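Local atomic coordinates of putative cell adhesion protein (Bacteroides fragilis, PDB entry 4H40), a protein that probably serves as a fimbrillin-like pilus subunit and takes part in cell adhesion by a bacterium of the human microbiome. Residues R183-R189 with Y297-V303; A112-R118 with M152-T158; G208-P212 with V257-D261; F49-D53 with L77-A81; I57-V61 with A123-N127. All coordinates share one frame; numbering follows the deposited sequence.

Contact 1. Residues R183-R189 with Y297-V303; sequences RMQFTVR and YNYTATV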
# COMPACT_ATOMS: atom_id res chain seq x y z
N ARG B 183 -0.83 9.31 -14.57
CA ARG B 183 0.53 8.89 -14.81
C ARG B 183 0.95 7.90 -13.75
O ARG B 183 0.66 8.11 -12.57
CB ARG B 183 1.46 10.10 -14.82
CG ARG B 183 2.92 9.74 -15.05
CD ARG B 183 3.80 10.95 -15.10
NE ARG B 183 5.13 10.63 -14.64
CZ ARG B 183 6.23 10.83 -15.35
NH1 ARG B 183 6.16 11.35 -16.57
NH2 ARG B 183 7.42 10.51 -14.85
N MSE B 184 1.62 6.83 -14.15
CA MSE B 184 2.18 5.85 -13.22
C MSE B 184 3.68 5.85 -13.42
O MSE B 184 4.15 5.95 -14.56
CB MSE B 184 1.58 4.45 -13.41
CG MSE B 184 0.12 4.40 -13.00
SE MSE B 184 -0.68 2.62 -12.95
CE MSE B 184 -0.26 2.19 -11.12
N GLN B 185 4.43 5.84 -12.32
CA GLN B 185 5.87 5.80 -12.38
C GLN B 185 6.40 4.76 -11.41
O GLN B 185 5.93 4.67 -10.30
CB GLN B 185 6.45 7.17 -12.07
CG GLN B 185 7.92 7.20 -12.31
CD GLN B 185 8.49 8.49 -11.90
OE1 GLN B 185 8.59 9.41 -12.70
NE2 GLN B 185 8.88 8.58 -10.65
N PHE B 186 7.38 3.98 -11.86
CA PHE B 186 8.06 2.94 -11.11
C PHE B 186 9.57 3.22 -11.15
O PHE B 186 10.16 3.36 -12.22
CB PHE B 186 7.73 1.54 -11.66
CG PHE B 186 6.23 1.32 -11.84
CD1 PHE B 186 5.44 0.87 -10.79
CD2 PHE B 186 5.61 1.60 -13.04
CE1 PHE B 186 4.07 0.73 -10.93
CE2 PHE B 186 4.22 1.47 -13.18
CZ PHE B 186 3.46 1.06 -12.12
N THR B 187 10.16 3.42 -9.95
CA THR B 187 11.58 3.54 -9.74
C THR B 187 11.99 2.19 -9.16
O THR B 187 11.43 1.79 -8.12
CB THR B 187 11.94 4.74 -8.85
OG1 THR B 187 11.45 5.94 -9.45
CG2 THR B 187 13.42 4.86 -8.62
N VAL B 188 12.85 1.44 -9.88
CA VAL B 188 13.35 0.12 -9.42
C VAL B 188 14.80 0.28 -9.00
O VAL B 188 15.65 0.57 -9.84
CB VAL B 188 13.20 -1.01 -10.46
CG1 VAL B 188 13.61 -2.34 -9.86
CG2 VAL B 188 11.78 -1.07 -11.03
N ARG B 189 15.07 0.13 -7.70
CA ARG B 189 16.42 0.27 -7.16
C ARG B 189 17.17 -1.05 -7.12
O ARG B 189 16.56 -2.11 -6.95
CB ARG B 189 16.34 0.85 -5.76
CG ARG B 189 15.96 2.31 -5.67
CD ARG B 189 15.91 2.72 -4.22
NE ARG B 189 15.54 4.13 -4.07
CZ ARG B 189 14.94 4.64 -3.00
NH1 ARG B 189 14.62 3.86 -1.97
NH2 ARG B 189 14.64 5.93 -2.96
N TYR B 297 1.04 8.48 -9.88
CA TYR B 297 0.94 7.37 -8.96
C TYR B 297 2.31 6.73 -9.02
O TYR B 297 2.62 5.98 -9.95
CB TYR B 297 -0.27 6.45 -9.33
CG TYR B 297 -1.56 7.25 -9.32
CD1 TYR B 297 -1.97 7.96 -10.45
CD2 TYR B 297 -2.30 7.40 -8.15
CE1 TYR B 297 -3.09 8.79 -10.42
CE2 TYR B 297 -3.44 8.20 -8.12
CZ TYR B 297 -3.80 8.93 -9.24
OH TYR B 297 -4.93 9.71 -9.20
N ASN B 298 3.20 7.23 -8.15
CA ASN B 298 4.61 6.87 -8.02
C ASN B 298 4.85 5.73 -7.06
O ASN B 298 4.32 5.73 -5.98
CB ASN B 298 5.38 8.08 -7.52
CG ASN B 298 5.11 9.29 -8.35
OD1 ASN B 298 5.00 9.20 -9.57
ND2 ASN B 298 4.96 10.44 -7.69
N TYR B 299 5.64 4.77 -7.47
CA TYR B 299 6.03 3.60 -6.71
C TYR B 299 7.55 3.53 -6.68
O TYR B 299 8.19 4.01 -7.63
CB TYR B 299 5.44 2.34 -7.33
CG TYR B 299 3.93 2.24 -7.16
CD1 TYR B 299 3.07 2.91 -8.04
CD2 TYR B 299 3.37 1.47 -6.15
CE1 TYR B 299 1.68 2.83 -7.88
CE2 TYR B 299 1.99 1.36 -6.01
CZ TYR B 299 1.16 2.08 -6.84
OH TYR B 299 -0.20 2.02 -6.63
N THR B 300 8.13 3.03 -5.57
CA THR B 300 9.58 2.86 -5.41
C THR B 300 9.78 1.41 -4.99
O THR B 300 9.28 0.97 -3.95
CB THR B 300 10.20 3.91 -4.49
OG1 THR B 300 9.73 5.18 -4.94
CG2 THR B 300 11.68 3.97 -4.61
N ALA B 301 10.38 0.62 -5.89
CA ALA B 301 10.58 -0.78 -5.63
C ALA B 301 12.10 -1.08 -5.49
O ALA B 301 12.91 -0.40 -6.12
CB ALA B 301 9.94 -1.60 -6.75
N THR B 302 12.49 -2.07 -4.66
CA THR B 302 13.89 -2.44 -4.50
C THR B 302 14.04 -3.92 -4.76
O THR B 302 13.32 -4.71 -4.16
CB THR B 302 14.40 -2.07 -3.11
OG1 THR B 302 14.21 -0.68 -2.90
CG2 THR B 302 15.85 -2.42 -2.91
N VAL B 303 14.98 -4.30 -5.63
CA VAL B 303 15.29 -5.71 -5.90
C VAL B 303 16.42 -6.12 -4.94
O VAL B 303 17.48 -5.49 -4.94
CB VAL B 303 15.65 -5.97 -7.38
CG1 VAL B 303 15.87 -7.46 -7.63
CG2 VAL B 303 14.55 -5.46 -8.29
O HOH W 1 5.63 10.49 -11.73
O HOH W 2 9.00 6.72 -8.60
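R183-R189 and Y297-V303 are parallel strands in unbroken register, M184 beside Y297 through to R189 beside T302, with axes 4.5 Å apart at closest approach and inclined by 22°. Seven backbone hydrogen bonds join them: the carbonyls of R183, Q185, T187 and R189 accept from the N-H groups of Y297, Y299, A301 and V303, and those of Y297, Y299 and A301 accept from Q185, T187 and R189. The face bearing M184, F186, V188, Y299 and A301 is buried. The F186 and Y299 rings lie side by side there, their planes 21° apart but slid so far that they barely overlap, and F186 CE1 comes within 3.8 Å of Y299 CD1. Selenomethionine M184 is bent at its last torsion (chi3 90°), which carries CE to 3.8 Å from Y299 CE1. Further along, V188 CG1 and V303 CG2 meet at 3.6 Å. The same face packs on V269, L271 and V275 of strand 266-275. The other face is polar. R183 NH2 donates to Q185 OE1 (2.7 Å), which lies in the guanidinium plane, while a water takes the N-H of R183 NE and donates to N298 OD1. A second water accepts from Q185 NE2, bonds T187 OG1 and donates to Y299 O, a carbonyl that also receives T187 N. The extended R189 side chain lays one guanidinium face over T300 CG2, 3.7 Å from CZ. The pair is thus amphipathic, with an apolar side suited to the interior of a β-sandwich and a hydrated side knit together by amides, hydroxyls and water.

Contact 2. Residues A112-R118 with M152-T158; sequences AGTYYFR and MTAVTIT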
# COMPACT_ATOMS: atom_id res chain seq x y z
N ALA B 112 -11.47 38.62 -39.28
CA ALA B 112 -11.88 39.35 -38.09
C ALA B 112 -13.15 38.74 -37.48
O ALA B 112 -14.01 38.23 -38.20
CB ALA B 112 -12.11 40.82 -38.43
N GLY B 113 -13.21 38.73 -36.16
CA GLY B 113 -14.33 38.17 -35.42
C GLY B 113 -13.95 37.57 -34.08
O GLY B 113 -12.77 37.56 -33.71
N THR B 114 -14.95 37.09 -33.35
CA THR B 114 -14.74 36.47 -32.04
C THR B 114 -14.79 34.97 -32.24
O THR B 114 -15.73 34.44 -32.84
CB THR B 114 -15.74 36.98 -30.99
OG1 THR B 114 -15.72 38.42 -30.99
CG2 THR B 114 -15.42 36.47 -29.58
N TYR B 115 -13.75 34.31 -31.73
CA TYR B 115 -13.52 32.87 -31.83
C TYR B 115 -13.16 32.25 -30.48
O TYR B 115 -12.48 32.87 -29.67
CB TYR B 115 -12.36 32.58 -32.81
CG TYR B 115 -12.54 33.17 -34.19
CD1 TYR B 115 -13.20 32.46 -35.19
CD2 TYR B 115 -12.04 34.43 -34.51
CE1 TYR B 115 -13.36 33.00 -36.47
CE2 TYR B 115 -12.20 34.98 -35.78
CZ TYR B 115 -12.86 34.26 -36.76
OH TYR B 115 -13.01 34.80 -38.02
N TYR B 116 -13.56 30.99 -30.27
CA TYR B 116 -13.18 30.19 -29.11
C TYR B 116 -12.04 29.32 -29.55
O TYR B 116 -11.99 28.93 -30.71
CB TYR B 116 -14.35 29.32 -28.62
CG TYR B 116 -15.40 30.09 -27.85
CD1 TYR B 116 -15.22 30.40 -26.51
CD2 TYR B 116 -16.60 30.47 -28.45
CE1 TYR B 116 -16.19 31.10 -25.79
CE2 TYR B 116 -17.58 31.15 -27.74
CZ TYR B 116 -17.37 31.47 -26.41
OH TYR B 116 -18.33 32.14 -25.69
N PHE B 117 -11.09 29.03 -28.66
CA PHE B 117 -10.00 28.17 -29.07
C PHE B 117 -9.60 27.22 -27.95
O PHE B 117 -9.64 27.57 -26.76
CB PHE B 117 -8.79 28.95 -29.64
CG PHE B 117 -8.07 29.89 -28.70
CD1 PHE B 117 -8.51 31.19 -28.53
CD2 PHE B 117 -6.95 29.47 -27.99
CE1 PHE B 117 -7.86 32.06 -27.63
CE2 PHE B 117 -6.30 30.33 -27.09
CZ PHE B 117 -6.76 31.63 -26.92
N ARG B 118 -9.26 26.00 -28.34
CA ARG B 118 -8.79 24.93 -27.47
C ARG B 118 -7.43 24.47 -27.95
O ARG B 118 -7.07 24.68 -29.12
CB ARG B 118 -9.78 23.76 -27.41
CG ARG B 118 -11.17 24.15 -26.95
CD ARG B 118 -11.91 22.99 -26.36
NE ARG B 118 -12.69 23.45 -25.22
CZ ARG B 118 -12.68 22.90 -24.02
NH1 ARG B 118 -11.97 21.81 -23.78
NH2 ARG B 118 -13.40 23.42 -23.04
N MSE B 152 -11.07 27.23 -21.39
CA MSE B 152 -11.15 27.74 -22.76
C MSE B 152 -11.42 29.24 -22.77
O MSE B 152 -12.24 29.73 -21.99
CB MSE B 152 -12.23 26.98 -23.53
CG MSE B 152 -12.50 27.53 -24.92
SE MSE B 152 -13.89 26.58 -25.88
CE MSE B 152 -15.38 26.95 -24.70
N THR B 153 -10.73 29.96 -23.66
CA THR B 153 -10.88 31.40 -23.81
C THR B 153 -11.32 31.76 -25.20
O THR B 153 -11.22 30.97 -26.15
CB THR B 153 -9.57 32.13 -23.44
OG1 THR B 153 -8.46 31.49 -24.07
CG2 THR B 153 -9.36 32.19 -21.94
N ALA B 154 -11.87 32.96 -25.31
CA ALA B 154 -12.29 33.56 -26.57
C ALA B 154 -11.29 34.64 -26.95
O ALA B 154 -10.62 35.22 -26.07
CB ALA B 154 -13.69 34.12 -26.45
N VAL B 155 -11.15 34.88 -28.25
CA VAL B 155 -10.26 35.91 -28.81
C VAL B 155 -11.05 36.71 -29.83
O VAL B 155 -11.83 36.14 -30.60
CB VAL B 155 -8.95 35.32 -29.41
CG1 VAL B 155 -9.21 34.30 -30.53
CG2 VAL B 155 -7.99 36.43 -29.86
N THR B 156 -10.86 38.03 -29.82
CA THR B 156 -11.48 38.92 -30.80
C THR B 156 -10.36 39.41 -31.72
O THR B 156 -9.39 39.99 -31.25
CB THR B 156 -12.27 40.04 -30.13
OG1 THR B 156 -13.25 39.46 -29.28
CG2 THR B 156 -12.96 40.95 -31.14
N ILE B 157 -10.50 39.14 -33.02
CA ILE B 157 -9.52 39.55 -34.02
C ILE B 157 -10.06 40.83 -34.69
O ILE B 157 -11.21 40.86 -35.13
CB ILE B 157 -9.22 38.40 -35.02
CG1 ILE B 157 -8.73 37.15 -34.25
CG2 ILE B 157 -8.18 38.84 -36.06
CD1 ILE B 157 -8.72 35.86 -35.01
N THR B 158 -9.23 41.88 -34.71
CA THR B 158 -9.57 43.20 -35.28
C THR B 158 -8.92 43.41 -36.65
O THR B 158 -7.86 42.84 -36.93
CB THR B 158 -9.18 44.32 -34.31
OG1 THR B 158 -7.86 44.09 -33.83
CG2 THR B 158 -10.15 44.44 -33.13
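M152 packs against F117 and R118 where the antiparallel strands 113-118 and 153-157 diverge, at the end of a β-ladder in which two N-H...O bonds join each of the pairs G113-I157 and Y115-V155, while the bond from F117 N to T153 O is long. From CB, 3.8 Å from R118 NH2, the selenomethionine runs extended: chi1 of 174° sets CG trans to the main-chain N, and CG comes to 3.4 Å from F117 O. SE then meets the edge of the R118 guanidinium in its plane, 3.4 Å from NE. A bend at chi3 (62°) turns CE toward Y116 CD1, 3.9 Å away, and SE lies obliquely off that ring in a Met-aromatic contact. The strongest polar partner of the guanidinium is D145, through a salt bridge; W221 adds a cation-pi contact. On the other face, V155 CG1 lies 3.8 Å from F117 CD1, and I157 CD1 approaches Y115 CD2 to 3.6 Å, the two side chains crossing at about a right angle. L59 of strand 56-62 and L172 of strand 169-173 pack on F117, turning much of this face inward. Toward the far end, on the Y116 side of the sheet, the hydroxyls T114 OG1 and T156 OG1 share a hydrogen bond of 3.2 Å in which either may be the donor.

Contact 3. Residues G208-P212 with V257-D261; sequences GIQQP and VLPTD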
# COMPACT_ATOMS: atom_id res chain seq x y z
N GLY B 208 -5.51 -4.56 -16.09
CA GLY B 208 -6.76 -4.29 -15.38
C GLY B 208 -7.10 -2.82 -15.32
O GLY B 208 -7.65 -2.34 -14.33
N ILE B 209 -6.77 -2.09 -16.38
CA ILE B 209 -7.02 -0.66 -16.44
C ILE B 209 -8.18 -0.38 -17.44
O ILE B 209 -8.73 -1.32 -18.02
CB ILE B 209 -5.70 0.11 -16.76
CG1 ILE B 209 -4.83 -0.64 -17.80
CG2 ILE B 209 -4.95 0.35 -15.48
CD1 ILE B 209 -3.90 0.20 -18.62
N GLN B 210 -8.63 0.89 -17.54
CA GLN B 210 -9.72 1.31 -18.40
C GLN B 210 -9.49 0.90 -19.83
O GLN B 210 -8.39 1.11 -20.35
CB GLN B 210 -9.89 2.83 -18.34
CG GLN B 210 -11.06 3.40 -19.14
CD GLN B 210 -12.32 3.37 -18.33
OE1 GLN B 210 -12.49 4.14 -17.38
NE2 GLN B 210 -13.22 2.46 -18.68
N GLN B 211 -10.53 0.32 -20.46
CA GLN B 211 -10.49 0.04 -21.89
C GLN B 211 -10.87 1.37 -22.57
O GLN B 211 -11.86 1.98 -22.15
CB GLN B 211 -11.41 -1.12 -22.28
CG GLN B 211 -11.15 -1.66 -23.70
CD GLN B 211 -9.90 -2.52 -23.80
OE1 GLN B 211 -8.84 -2.06 -24.27
NE2 GLN B 211 -9.99 -3.77 -23.36
N PRO B 212 -10.06 1.90 -23.52
CA PRO B 212 -10.38 3.22 -24.14
C PRO B 212 -11.81 3.37 -24.72
O PRO B 212 -12.34 2.45 -25.38
CB PRO B 212 -9.34 3.36 -25.24
CG PRO B 212 -8.20 2.49 -24.79
CD PRO B 212 -8.81 1.34 -24.07
N VAL B 257 -1.92 6.55 -18.12
CA VAL B 257 -3.03 5.63 -17.98
C VAL B 257 -4.29 6.48 -17.95
O VAL B 257 -4.28 7.59 -17.42
CB VAL B 257 -2.95 4.60 -16.80
CG1 VAL B 257 -1.78 3.64 -16.99
CG2 VAL B 257 -2.86 5.28 -15.45
N LEU B 258 -5.35 6.01 -18.57
CA LEU B 258 -6.60 6.75 -18.60
C LEU B 258 -7.23 6.77 -17.22
O LEU B 258 -7.11 5.76 -16.52
CB LEU B 258 -7.58 6.10 -19.59
CG LEU B 258 -7.21 6.08 -21.06
CD1 LEU B 258 -8.23 5.25 -21.82
CD2 LEU B 258 -7.16 7.48 -21.64
N PRO B 259 -7.96 7.86 -16.81
CA PRO B 259 -8.64 7.84 -15.51
C PRO B 259 -9.50 6.59 -15.39
O PRO B 259 -10.27 6.27 -16.31
CB PRO B 259 -9.46 9.13 -15.52
CG PRO B 259 -8.68 10.04 -16.41
CD PRO B 259 -8.20 9.15 -17.51
N THR B 260 -9.26 5.81 -14.31
CA THR B 260 -9.96 4.56 -14.07
C THR B 260 -10.22 4.32 -12.60
O THR B 260 -9.37 4.59 -11.75
CB THR B 260 -9.25 3.35 -14.72
OG1 THR B 260 -10.12 2.22 -14.68
CG2 THR B 260 -7.93 3.00 -14.08
N ASP B 261 -11.43 3.80 -12.32
CA ASP B 261 -11.93 3.40 -11.01
C ASP B 261 -11.73 1.89 -10.84
O ASP B 261 -12.44 1.08 -11.45
CB ASP B 261 -13.44 3.78 -10.86
CG ASP B 261 -14.10 3.29 -9.58
OD1 ASP B 261 -13.38 3.08 -8.57
OD2 ASP B 261 -15.34 3.12 -9.59
O HOH W 3 -6.82 3.18 -17.14
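Q210 and T260 form the close part of this contact: their side chains slide past one another in opposite directions, with Q210 CB 3.7 Å from T260 CB. The trans setting of Q210 CG relative to its backbone N (chi1 -177°), followed by a bend at chi2 (86°), folds the rest of the chain back beside P259. L258 also faces the Q210 methylene, at a longer 4.2 Å between the two CB atoms. No clear direct hydrogen bond spans the two segments. A water does so instead, accepting from Q210 N at 2.9 Å and donating to L258 O at 2.7 Å, so that both main-chain groups are satisfied within a largely buried site. T260 OG1 is held by K230 O. The contacts of I209 are looser: its CG2 stands 4.2 Å from T260 CG2, and I209 CD1 is 4.4 Å from V257 CG1. P212 forms a close but partly exposed margin, crossing L258 at about a right angle, with L258 CD1 3.8 Å from P212 CA. Between I209 and P212 the exposed Q211 points away from the other segment, and its side chain touches D233, S235 and A236. N136 ties the two segments together a second time, accepting from L258 N and donating to Q210 O. The segments run nearly perpendicular, the first leaving strand 197-207 and the second leading from the end of strand 251-257, where V257 packs on M184, into strand 260-262, which lies between strands 230-231 and 289-291 and is bonded to the latter through the backbones of T260 and L291.

Contact 4. Residues F49-D53 with L77-A81; sequences FLLED and LVRNA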
# COMPACT_ATOMS: atom_id res chain seq x y z
N PHE B 49 5.32 25.00 -15.96
CA PHE B 49 6.54 24.64 -16.66
C PHE B 49 6.44 25.09 -18.10
O PHE B 49 5.34 25.32 -18.59
CB PHE B 49 6.76 23.12 -16.61
CG PHE B 49 7.23 22.56 -15.29
CD1 PHE B 49 7.34 23.36 -14.16
CD2 PHE B 49 7.53 21.20 -15.16
CE1 PHE B 49 7.72 22.82 -12.93
CE2 PHE B 49 7.95 20.67 -13.93
CZ PHE B 49 8.04 21.49 -12.82
N LEU B 50 7.60 25.23 -18.78
CA LEU B 50 7.60 25.58 -20.20
C LEU B 50 7.23 24.36 -20.97
O LEU B 50 7.62 23.27 -20.55
CB LEU B 50 8.98 26.07 -20.67
CG LEU B 50 9.65 27.24 -20.00
CD1 LEU B 50 11.04 27.41 -20.56
CD2 LEU B 50 8.88 28.52 -20.21
N LEU B 51 6.53 24.52 -22.11
CA LEU B 51 6.19 23.39 -22.97
C LEU B 51 7.50 22.74 -23.39
O LEU B 51 8.47 23.46 -23.65
CB LEU B 51 5.36 23.84 -24.19
CG LEU B 51 4.03 24.54 -23.89
CD1 LEU B 51 3.40 25.11 -25.15
CD2 LEU B 51 3.06 23.60 -23.19
N GLU B 52 7.59 21.42 -23.37
CA GLU B 52 8.85 20.73 -23.67
C GLU B 52 9.29 20.95 -25.13
O GLU B 52 8.49 20.94 -26.06
CB GLU B 52 8.77 19.22 -23.34
CG GLU B 52 8.50 18.90 -21.87
CD GLU B 52 9.45 19.50 -20.83
OE1 GLU B 52 10.68 19.52 -21.09
OE2 GLU B 52 8.97 19.93 -19.75
N ASP B 53 10.58 21.24 -25.30
CA ASP B 53 11.20 21.47 -26.60
C ASP B 53 10.96 20.25 -27.51
O ASP B 53 11.18 19.12 -27.07
CB ASP B 53 12.70 21.74 -26.40
CG ASP B 53 13.42 22.28 -27.61
OD1 ASP B 53 13.78 21.48 -28.49
OD2 ASP B 53 13.68 23.50 -27.64
N LEU B 77 5.24 23.65 -33.71
CA LEU B 77 6.39 22.96 -33.12
C LEU B 77 6.99 23.88 -32.05
O LEU B 77 7.13 25.08 -32.27
CB LEU B 77 7.43 22.55 -34.17
CG LEU B 77 8.67 21.80 -33.65
CD1 LEU B 77 8.33 20.38 -33.23
CD2 LEU B 77 9.75 21.78 -34.66
N VAL B 78 7.26 23.31 -30.88
CA VAL B 78 7.81 24.06 -29.75
C VAL B 78 9.33 24.01 -29.79
O VAL B 78 9.92 22.93 -29.97
CB VAL B 78 7.26 23.52 -28.38
CG1 VAL B 78 7.86 24.27 -27.18
CG2 VAL B 78 5.73 23.55 -28.33
N ARG B 79 9.96 25.17 -29.63
CA ARG B 79 11.41 25.34 -29.52
C ARG B 79 11.66 26.40 -28.45
O ARG B 79 11.25 27.56 -28.61
CB ARG B 79 12.11 25.70 -30.85
CG ARG B 79 12.16 24.59 -31.91
CD ARG B 79 12.91 23.33 -31.53
NE ARG B 79 12.61 22.25 -32.48
CZ ARG B 79 12.87 20.97 -32.28
NH1 ARG B 79 13.44 20.56 -31.15
NH2 ARG B 79 12.55 20.07 -33.21
N ASN B 80 12.28 25.98 -27.34
CA ASN B 80 12.63 26.84 -26.21
C ASN B 80 13.85 27.69 -26.58
O ASN B 80 14.90 27.62 -25.94
CB ASN B 80 12.85 26.00 -24.95
CG ASN B 80 11.58 25.43 -24.35
OD1 ASN B 80 10.46 25.70 -24.79
ND2 ASN B 80 11.74 24.64 -23.31
N ALA B 81 13.66 28.51 -27.63
CA ALA B 81 14.67 29.36 -28.23
C ALA B 81 14.45 30.85 -27.92
O ALA B 81 15.28 31.65 -28.34
CB ALA B 81 14.69 29.14 -29.73
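D53 supplies the polar part of the contact with R79 and N80, each carboxylate oxygen serving a different donor. R79 NH1 forms a salt bridge with D53 OD1 at 2.8 Å, reaching it on the syn side; the oxygen lies near the guanidinium plane, although the two flat groups are turned 55° apart. The backbone N of N80 donates to D53 OD2 at 2.9 Å from the anti side, and both donors are tilted out of the carboxylate plane. Together these bonds restrain the rotation of the carboxylate, which chi1 of -168° swings toward R79 and N80. N80 is the centre of an inverse gamma turn, closed by a weak bond from A81 N to R79 O, and the aspartate thus grips the chain just where it leaves its strand. Apolar contact falls to V78, whose CG1 lies 3.9 Å from L51 CB. The same methyl is in van der Waals contact with the loop backbone, V78 CG1 standing 3.6 Å from E52 O. L50 touches the side-chain amide of N80 at the exposed margin. Strand 74-79 runs between strands 56-62 and 88-94, with V78 packing on L89; the loop 49-53 crosses its end, L51 resting on I57 and Y23, before the chain enters strand 56-62.

Contact 5. Residues I57-V61 with A123-N127; sequences IRLVV and AKALN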
# COMPACT_ATOMS: atom_id res chain seq x y z
N ILE B 57 1.78 21.36 -30.53
CA ILE B 57 0.48 21.80 -30.02
C ILE B 57 -0.44 21.97 -31.20
O ILE B 57 0.01 22.39 -32.26
CB ILE B 57 0.52 23.07 -29.10
CG1 ILE B 57 0.83 24.35 -29.84
CG2 ILE B 57 1.41 22.93 -27.88
CD1 ILE B 57 -0.33 25.26 -29.87
N ARG B 58 -1.72 21.62 -31.04
CA ARG B 58 -2.77 21.85 -32.03
C ARG B 58 -3.69 22.97 -31.54
O ARG B 58 -4.23 22.91 -30.44
CB ARG B 58 -3.62 20.61 -32.33
CG ARG B 58 -4.89 20.93 -33.15
CD ARG B 58 -5.63 19.73 -33.68
NE ARG B 58 -4.76 18.84 -34.45
CZ ARG B 58 -4.52 18.94 -35.75
NH1 ARG B 58 -5.11 19.88 -36.47
NH2 ARG B 58 -3.70 18.09 -36.34
N LEU B 59 -3.90 23.96 -32.39
CA LEU B 59 -4.80 25.05 -32.11
C LEU B 59 -6.12 24.70 -32.79
O LEU B 59 -6.13 24.54 -34.01
CB LEU B 59 -4.17 26.35 -32.63
CG LEU B 59 -4.74 27.69 -32.18
CD1 LEU B 59 -4.45 27.95 -30.73
CD2 LEU B 59 -4.10 28.79 -32.97
N VAL B 60 -7.19 24.44 -32.00
CA VAL B 60 -8.56 24.07 -32.44
C VAL B 60 -9.40 25.35 -32.36
O VAL B 60 -9.53 25.93 -31.27
CB VAL B 60 -9.20 22.91 -31.60
CG1 VAL B 60 -10.53 22.46 -32.19
CG2 VAL B 60 -8.25 21.72 -31.44
N VAL B 61 -9.94 25.81 -33.51
CA VAL B 61 -10.72 27.05 -33.59
C VAL B 61 -12.21 26.74 -33.74
O VAL B 61 -12.60 25.82 -34.46
CB VAL B 61 -10.19 27.97 -34.71
CG1 VAL B 61 -11.07 29.21 -34.89
CG2 VAL B 61 -8.76 28.39 -34.44
N ALA B 123 -0.13 17.41 -31.06
CA ALA B 123 -1.07 17.95 -32.06
C ALA B 123 -1.82 16.83 -32.78
O ALA B 123 -1.80 16.74 -34.02
CB ALA B 123 -0.32 18.84 -33.06
N LYS B 124 -2.50 15.96 -31.99
CA LYS B 124 -3.27 14.82 -32.49
C LYS B 124 -4.46 15.30 -33.32
O LYS B 124 -4.98 16.39 -33.09
CB LYS B 124 -3.76 13.92 -31.33
CG LYS B 124 -2.64 13.14 -30.65
CD LYS B 124 -3.21 12.06 -29.73
CE LYS B 124 -2.64 10.72 -30.08
NZ LYS B 124 -3.49 9.61 -29.57
N ALA B 125 -4.88 14.49 -34.31
CA ALA B 125 -6.01 14.81 -35.18
C ALA B 125 -7.35 14.64 -34.45
O ALA B 125 -7.51 13.73 -33.63
CB ALA B 125 -5.96 13.94 -36.42
N LEU B 126 -8.30 15.52 -34.76
CA LEU B 126 -9.63 15.46 -34.16
C LEU B 126 -10.43 14.36 -34.80
O LEU B 126 -10.37 14.17 -36.02
CB LEU B 126 -10.38 16.80 -34.28
CG LEU B 126 -9.72 18.02 -33.65
CD1 LEU B 126 -10.25 19.29 -34.26
CD2 LEU B 126 -9.87 18.03 -32.16
N ASN B 127 -11.19 13.61 -33.99
CA ASN B 127 -12.05 12.54 -34.48
C ASN B 127 -13.43 13.11 -34.88
O ASN B 127 -13.63 14.33 -34.84
CB ASN B 127 -12.16 11.40 -33.45
CG ASN B 127 -12.75 11.76 -32.10
OD1 ASN B 127 -13.48 12.74 -31.93
ND2 ASN B 127 -12.50 10.91 -31.12
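R58 NE donates to K124 O at 2.8 Å, the shortest polar bond between strand 57-61 and the irregular segment 123-127. It is bent, with an N-H...O angle of 133°, and the donor stands well above the carbonyl plane. A second, longer bond runs from R58 NH2 to A123 O (3.3 Å), again from above the carbonyl. The guanidinium thus takes hold of two successive peptide oxygens, while its third nitrogen, NH1, is bonded to S73 OG, so all three guanidinium nitrogens have a partner, which should limit rotation of the group. The extended start of the arginine (chi1 169°) carries it outward from the strand, and a turn at chi3 (-54°) brings NE round to the loop. Nearer the root of the arginine, A123 CB sits against the strand backbone, 3.6 Å from I57 C, and 3.8 Å from R58 CB. At the other end, V60 and L126 reach toward each other tip to tip: V60 CG1 meets L126 CD1 at 3.8 Å, and V60 CG2 meets L126 CD2 at 4.1 Å. K124 turns away to a salt bridge with E138. The segment runs roughly alongside the strand without any main-chain bond to it. Strand 56-62 is already paired with strands 74-79 and 113-121 in an antiparallel order, and the contact is that of a coil covering one face of a β-sheet, here the chain that follows strand 113-121 in this fimbrillin-like protein.

How the contacts relate
From the N terminus, contact 4 closes the first loop, bringing 77-81 back to 49-53. Contact 5 opens inside that loop at 57-61 and closes beyond it at 123-127, so the two cross, and they also touch. Contact 2 opens at 112-118, before contact 5 has closed, and closes at 152-158, crossing it in turn, strands 113-121 and 56-62 being sheet neighbours. These three interlock the first half of the chain. Contact 1 follows in series, joining 183-189 to 297-303 near the C terminus, and contact 3 is nested within its loop and touches it. The centres of contacts 1 and 2 lie about 43 Å apart, on opposite sides of the chain's centre.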